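Local coordinates for putative iron binding protein (Bordetella pertussis Tohama I, PDB 1Y9U), which binds ferric iron and, as a periplasmic binding protein, probably delivers it for uptake into the cell, at residues D24-D29 with L258-S263; A146-M151 with K310-L315. One frame throughout, in Å; residues are numbered along the deposited sequence.

Contact 1 of 2, residues D24-D29 with L258-S263; sequences DAFAKD and LEYLVS
Tyr260, whose ring meets Phe26 across the contact, has a backbone O gripped twice by Ser263. Ser263 OG donates to Tyr260 O at 2.7 Å, lying in the carbonyl plane on a lone pair, and Ser263 N reaches the same Tyr260 O at 2.9 Å. Ser263 is also at the N-cap position of helix 264-273, with a weak bond from Ala266 N to its OG. With its CG anti to the backbone N (chi1 166°), Tyr260 lays its ring against Phe26 and Ala25. Helix 20-30, which it meets, is the crossover of a beta-alpha-beta unit, since strands 7-12 and 33-38 on either side of it in sequence pair in parallel. Phe26 CB makes a CH-pi contact over one face of the ring, 3.8 Å from the Tyr260 ring centroid and 18° off the normal. Phe26 and Tyr260 run past each other in opposite directions, which brings Phe26 CD1 to 3.5 Å from Tyr260 CG. The two ring planes make 48°, an oblique pairing. Beyond the ring, Tyr260 OH lies 3.8 Å from Ala25 CB and has a weak hydrogen bond to Leu22 O, one turn earlier in helix 20-30.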
loop_
_atom_site.group_PDB
_atom_site.type_symbol
_atom_site.label_atom_id
_atom_site.label_comp_id
_atom_site.label_asym_id
_atom_site.label_seq_id
_atom_site.Cartn_x
_atom_site.Cartn_y
_atom_site.Cartn_z
ATOM N N ASP A 24 -22.771 1.469 -0.411
ATOM C CA ASP A 24 -24.175 1.890 -0.498
ATOM C C ASP A 24 -24.637 1.957 -1.947
ATOM O O ASP A 24 -25.787 1.611 -2.249
ATOM C CB ASP A 24 -24.406 3.252 0.178
ATOM C CG ASP A 24 -24.342 3.176 1.697
ATOM O OD1 ASP A 24 -24.295 4.250 2.320
ATOM O OD2 ASP A 24 -24.327 2.106 2.335
ATOM N N ALA A 25 -23.770 2.416 -2.847
ATOM C CA ALA A 25 -24.123 2.436 -4.270
ATOM C C ALA A 25 -24.333 1.014 -4.803
ATOM O O ALA A 25 -25.299 0.746 -5.521
ATOM C CB ALA A 25 -23.074 3.148 -5.061
ATOM N N PHE A 26 -23.462 0.088 -4.419
ATOM C CA PHE A 26 -23.603 -1.308 -4.825
ATOM C C PHE A 26 -24.924 -1.885 -4.336
ATOM O O PHE A 26 -25.617 -2.569 -5.078
ATOM C CB PHE A 26 -22.432 -2.143 -4.313
ATOM C CG PHE A 26 -22.568 -3.613 -4.540
ATOM C CD1 PHE A 26 -22.153 -4.180 -5.720
ATOM C CD2 PHE A 26 -23.075 -4.442 -3.559
ATOM C CE1 PHE A 26 -22.243 -5.536 -5.927
ATOM C CE2 PHE A 26 -23.175 -5.795 -3.760
ATOM C CZ PHE A 26 -22.756 -6.347 -4.957
ATOM N N ALA A 27 -25.249 -1.629 -3.075
ATOM C CA ALA A 27 -26.488 -2.140 -2.509
ATOM C C ALA A 27 -27.718 -1.559 -3.195
ATOM O O ALA A 27 -28.649 -2.297 -3.498
ATOM C CB ALA A 27 -26.541 -1.848 -1.026
ATOM N N LYS A 28 -27.718 -0.252 -3.427
ATOM C CA LYS A 28 -28.840 0.419 -4.088
ATOM C C LYS A 28 -29.078 -0.166 -5.480
ATOM O O LYS A 28 -30.201 -0.542 -5.844
ATOM C CB LYS A 28 -28.582 1.926 -4.176
ATOM C CG LYS A 28 -29.722 2.740 -4.781
ATOM C CD LYS A 28 -29.464 4.241 -4.694
ATOM C CE LYS A 28 -29.910 4.843 -3.354
ATOM N NZ LYS A 28 -29.571 6.307 -3.235
ATOM N N ASP A 29 -28.001 -0.268 -6.247
ATOM C CA ASP A 29 -28.093 -0.641 -7.653
ATOM C C ASP A 29 -28.392 -2.113 -7.846
ATOM O O ASP A 29 -29.173 -2.480 -8.726
ATOM C CB ASP A 29 -26.791 -0.269 -8.370
ATOM C CG ASP A 29 -26.624 1.232 -8.561
ATOM O OD1 ASP A 29 -27.599 1.995 -8.367
ATOM O OD2 ASP A 29 -25.534 1.735 -8.910
ATOM N N LEU A 258 -16.824 -8.331 -5.314
ATOM C CA LEU A 258 -15.412 -8.166 -5.611
ATOM C C LEU A 258 -15.228 -7.617 -7.031
ATOM O O LEU A 258 -14.394 -6.753 -7.273
ATOM C CB LEU A 258 -14.692 -9.485 -5.379
ATOM C CG LEU A 258 -13.183 -9.559 -5.520
ATOM C CD1 LEU A 258 -12.545 -8.592 -4.576
ATOM C CD2 LEU A 258 -12.724 -10.979 -5.237
ATOM N N GLU A 259 -16.038 -8.089 -7.975
ATOM C CA GLU A 259 -15.998 -7.557 -9.330
ATOM C C GLU A 259 -16.420 -6.085 -9.349
ATOM O O GLU A 259 -15.862 -5.279 -10.089
ATOM C CB GLU A 259 -16.879 -8.408 -10.277
ATOM C CG GLU A 259 -16.287 -9.784 -10.517
ATOM C CD GLU A 259 -17.156 -10.728 -11.323
ATOM O OE1 GLU A 259 -18.384 -10.483 -11.380
ATOM O OE2 GLU A 259 -16.602 -11.691 -11.890
ATOM N N TYR A 260 -17.403 -5.714 -8.537
ATOM C CA TYR A 260 -17.811 -4.316 -8.419
ATOM C C TYR A 260 -16.645 -3.447 -7.916
ATOM O O TYR A 260 -16.438 -2.334 -8.381
ATOM C CB TYR A 260 -19.014 -4.181 -7.470
ATOM C CG TYR A 260 -19.281 -2.766 -7.047
ATOM C CD1 TYR A 260 -19.846 -1.859 -7.914
ATOM C CD2 TYR A 260 -18.907 -2.320 -5.790
ATOM C CE1 TYR A 260 -20.081 -0.562 -7.538
ATOM C CE2 TYR A 260 -19.135 -1.032 -5.398
ATOM C CZ TYR A 260 -19.718 -0.140 -6.271
ATOM O OH TYR A 260 -19.957 1.165 -5.888
ATOM N N LEU A 261 -15.885 -3.983 -6.977
ATOM C CA LEU A 261 -14.796 -3.223 -6.356
ATOM C C LEU A 261 -13.670 -2.863 -7.323
ATOM O O LEU A 261 -12.932 -1.907 -7.064
ATOM C CB LEU A 261 -14.230 -3.952 -5.127
ATOM C CG LEU A 261 -15.159 -3.991 -3.903
ATOM C CD1 LEU A 261 -14.636 -4.942 -2.855
ATOM C CD2 LEU A 261 -15.383 -2.626 -3.306
ATOM N N VAL A 262 -13.561 -3.576 -8.445
ATOM C CA VAL A 262 -12.616 -3.212 -9.523
ATOM C C VAL A 262 -13.262 -2.519 -10.727
ATOM O O VAL A 262 -12.577 -2.212 -11.700
ATOM C CB VAL A 262 -11.767 -4.415 -9.992
ATOM C CG1 VAL A 262 -11.032 -4.996 -8.786
ATOM C CG2 VAL A 262 -12.594 -5.439 -10.740
ATOM N N SER A 263 -14.562 -2.227 -10.641
ATOM C CA SER A 263 -15.262 -1.459 -11.662
ATOM C C SER A 263 -14.769 -0.013 -11.640
ATOM O O SER A 263 -14.226 0.458 -10.632
ATOM C CB SER A 263 -16.776 -1.510 -11.434
ATOM O OG SER A 263 -17.203 -0.677 -10.359
#

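Contact 2 of 2, residues A146-M151 with K310-L315; sequences ALVAAM and KQASEL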
loop_
_atom_site.group_PDB
_atom_site.type_symbol
_atom_site.label_atom_id
_atom_site.label_comp_id
_atom_site.label_asym_id
_atom_site.label_seq_id
_atom_site.Cartn_x
_atom_site.Cartn_y
_atom_site.Cartn_z
ATOM N N ALA A 146 8.673 -4.021 3.611
ATOM C CA ALA A 146 8.225 -4.420 2.285
ATOM C C ALA A 146 9.170 -3.910 1.193
ATOM O O ALA A 146 9.440 -4.614 0.228
ATOM C CB ALA A 146 6.816 -3.927 2.031
ATOM N N LEU A 147 9.657 -2.669 1.327
ATOM C CA LEU A 147 10.570 -2.089 0.334
ATOM C C LEU A 147 11.890 -2.864 0.340
ATOM O O LEU A 147 12.443 -3.181 -0.701
ATOM C CB LEU A 147 10.805 -0.589 0.621
ATOM C CG LEU A 147 11.852 0.111 -0.258
ATOM C CD1 LEU A 147 11.461 0.101 -1.705
ATOM C CD2 LEU A 147 12.102 1.552 0.238
ATOM N N VAL A 148 12.382 -3.160 1.542
ATOM C CA VAL A 148 13.610 -3.956 1.714
ATOM C C VAL A 148 13.449 -5.345 1.100
ATOM O O VAL A 148 14.346 -5.836 0.434
ATOM C CB VAL A 148 14.034 -4.015 3.202
ATOM C CG1 VAL A 148 15.257 -4.933 3.414
ATOM C CG2 VAL A 148 14.343 -2.591 3.682
ATOM N N ALA A 149 12.298 -5.967 1.301
ATOM C CA ALA A 149 12.031 -7.292 0.724
ATOM C C ALA A 149 12.056 -7.248 -0.797
ATOM O O ALA A 149 12.643 -8.109 -1.452
ATOM C CB ALA A 149 10.704 -7.848 1.233
ATOM N N ALA A 150 11.460 -6.222 -1.385
ATOM C CA ALA A 150 11.494 -6.073 -2.832
ATOM C C ALA A 150 12.925 -5.847 -3.315
ATOM O O ALA A 150 13.332 -6.335 -4.368
ATOM C CB ALA A 150 10.597 -4.923 -3.266
ATOM N N MET A 151 13.709 -5.091 -2.548
ATOM C CA MET A 151 15.101 -4.847 -2.909
ATOM C C MET A 151 15.916 -6.156 -2.889
ATOM O O MET A 151 16.752 -6.365 -3.752
ATOM C CB MET A 151 15.746 -3.798 -1.990
ATOM C CG MET A 151 17.125 -3.333 -2.476
ATOM S SD MET A 151 17.786 -1.975 -1.478
ATOM C CE MET A 151 16.815 -0.591 -2.081
ATOM N N LYS A 310 10.576 -11.704 6.033
ATOM C CA LYS A 310 11.304 -12.059 7.246
ATOM C C LYS A 310 12.806 -11.826 7.045
ATOM O O LYS A 310 13.451 -11.261 7.916
ATOM C CB LYS A 310 11.023 -13.508 7.646
ATOM C CG LYS A 310 11.609 -13.929 8.992
ATOM C CD LYS A 310 11.697 -15.455 9.135
ATOM C CE LYS A 310 10.314 -16.107 9.216
ATOM N NZ LYS A 310 10.359 -17.597 9.381
ATOM N N GLN A 311 13.343 -12.184 5.889
ATOM C CA GLN A 311 14.742 -11.923 5.559
ATOM C C GLN A 311 15.050 -10.415 5.629
ATOM O O GLN A 311 16.080 -9.997 6.138
ATOM C CB GLN A 311 15.095 -12.456 4.162
ATOM C CG GLN A 311 16.607 -12.448 3.863
ATOM C CD GLN A 311 16.996 -13.024 2.516
ATOM O OE1 GLN A 311 16.158 -13.563 1.789
ATOM N NE2 GLN A 311 18.268 -12.892 2.171
ATOM N N ALA A 312 14.123 -9.605 5.135
ATOM C CA ALA A 312 14.271 -8.163 5.131
ATOM C C ALA A 312 14.311 -7.623 6.549
ATOM O O ALA A 312 15.164 -6.809 6.865
ATOM C CB ALA A 312 13.115 -7.535 4.360
ATOM N N SER A 313 13.380 -8.053 7.404
ATOM C CA SER A 313 13.324 -7.620 8.783
ATOM C C SER A 313 14.623 -7.987 9.519
ATOM O O SER A 313 15.152 -7.223 10.342
ATOM C CB SER A 313 12.127 -8.238 9.517
ATOM O OG SER A 313 12.113 -7.897 10.885
ATOM N N GLU A 314 15.122 -9.179 9.225
ATOM C CA GLU A 314 16.338 -9.641 9.884
ATOM C C GLU A 314 17.538 -8.821 9.414
ATOM O O GLU A 314 18.434 -8.545 10.225
ATOM C CB GLU A 314 16.496 -11.161 9.740
ATOM C CG GLU A 314 15.493 -11.871 10.646
ATOM C CD GLU A 314 15.252 -13.353 10.367
ATOM O OE1 GLU A 314 15.903 -13.944 9.478
ATOM O OE2 GLU A 314 14.386 -13.926 11.073
ATOM N N LEU A 315 17.554 -8.394 8.149
ATOM C CA LEU A 315 18.638 -7.537 7.650
ATOM C C LEU A 315 18.594 -6.154 8.318
ATOM O O LEU A 315 19.610 -5.587 8.694
ATOM C CB LEU A 315 18.580 -7.374 6.134
ATOM C CG LEU A 315 19.352 -8.284 5.196
ATOM C CD1 LEU A 315 19.263 -7.707 3.802
ATOM C CD2 LEU A 315 20.810 -8.477 5.616
#
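The peptide group joining Val148 to Ala149 is the flat group of this contact, and the methyl of Ala312 lies over one of its faces. Ala312 CB is 3.5 Å from Ala149 N, and the line between them runs much nearer the normal of the peptide plane than the plane itself, so the methyl stands above the nitrogen. No ring, carboxylate or side-chain amide meets a partner across the two segments. Two alkyl groups flank the methyl: Val148 CG1 touches Ala312 CB at 3.5 Å, and Ala149 CB lies 4.0 Å from Ala312 CB. Val148 holds CG1 anti to its backbone N (chi1 176°), which carries this branch alongside Ala312, also 3.8 Å from Ala312 CA. The CA atoms of Ala149 and Ala312 are 5.0 Å apart, evidence that the backbones of helices 142-155 and 303-318 come very close here, with small side chains at the closest point. Ile152, three residues beyond Ala149, also packs on Ala312 and Leu315 and touches the Gln311 side chain, while Thr160 of helix 157-170 packs on Val148. Helix 303-318, near the C-terminus, is therefore packed against the helix whose first turn carries Tyr143, an iron ligand in an iron-bound form of the protein. The side chains of Val148 and Tyr143 are about 9 Å apart at their nearest atoms, so the packing lies close to that iron-binding residue. All three touching residues are buried, and the segments exchange no hydrogen bond or salt bridge. Main-chain bonds such as Ala150 N to Ala146 O (3.0 Å) run inside each helix, so the association between the two segments rests on shape fit and van der Waals contact.

Contacts 1 and 2 lie on opposite sides of the chain's centre, their own centres 36 Å apart and their nearest atoms about 21 Å apart, so neither touches the other. They share no helix: contact 1 joins helices 20-30 and 251-261, contact 2 helices 142-155 and 303-318. Along the chain the segments alternate, 24-29, 146-151, 258-263 and 310-315, and those of contacts 1 and 2 are 229 and 159 residues apart. This interleaving fits the two-lobed fold of periplasmic binding proteins, in which the chain passes between lobes more than once. Contact 2 packs the helix bearing Tyr143, whereas contact 1 lies away from the iron-binding tyrosines.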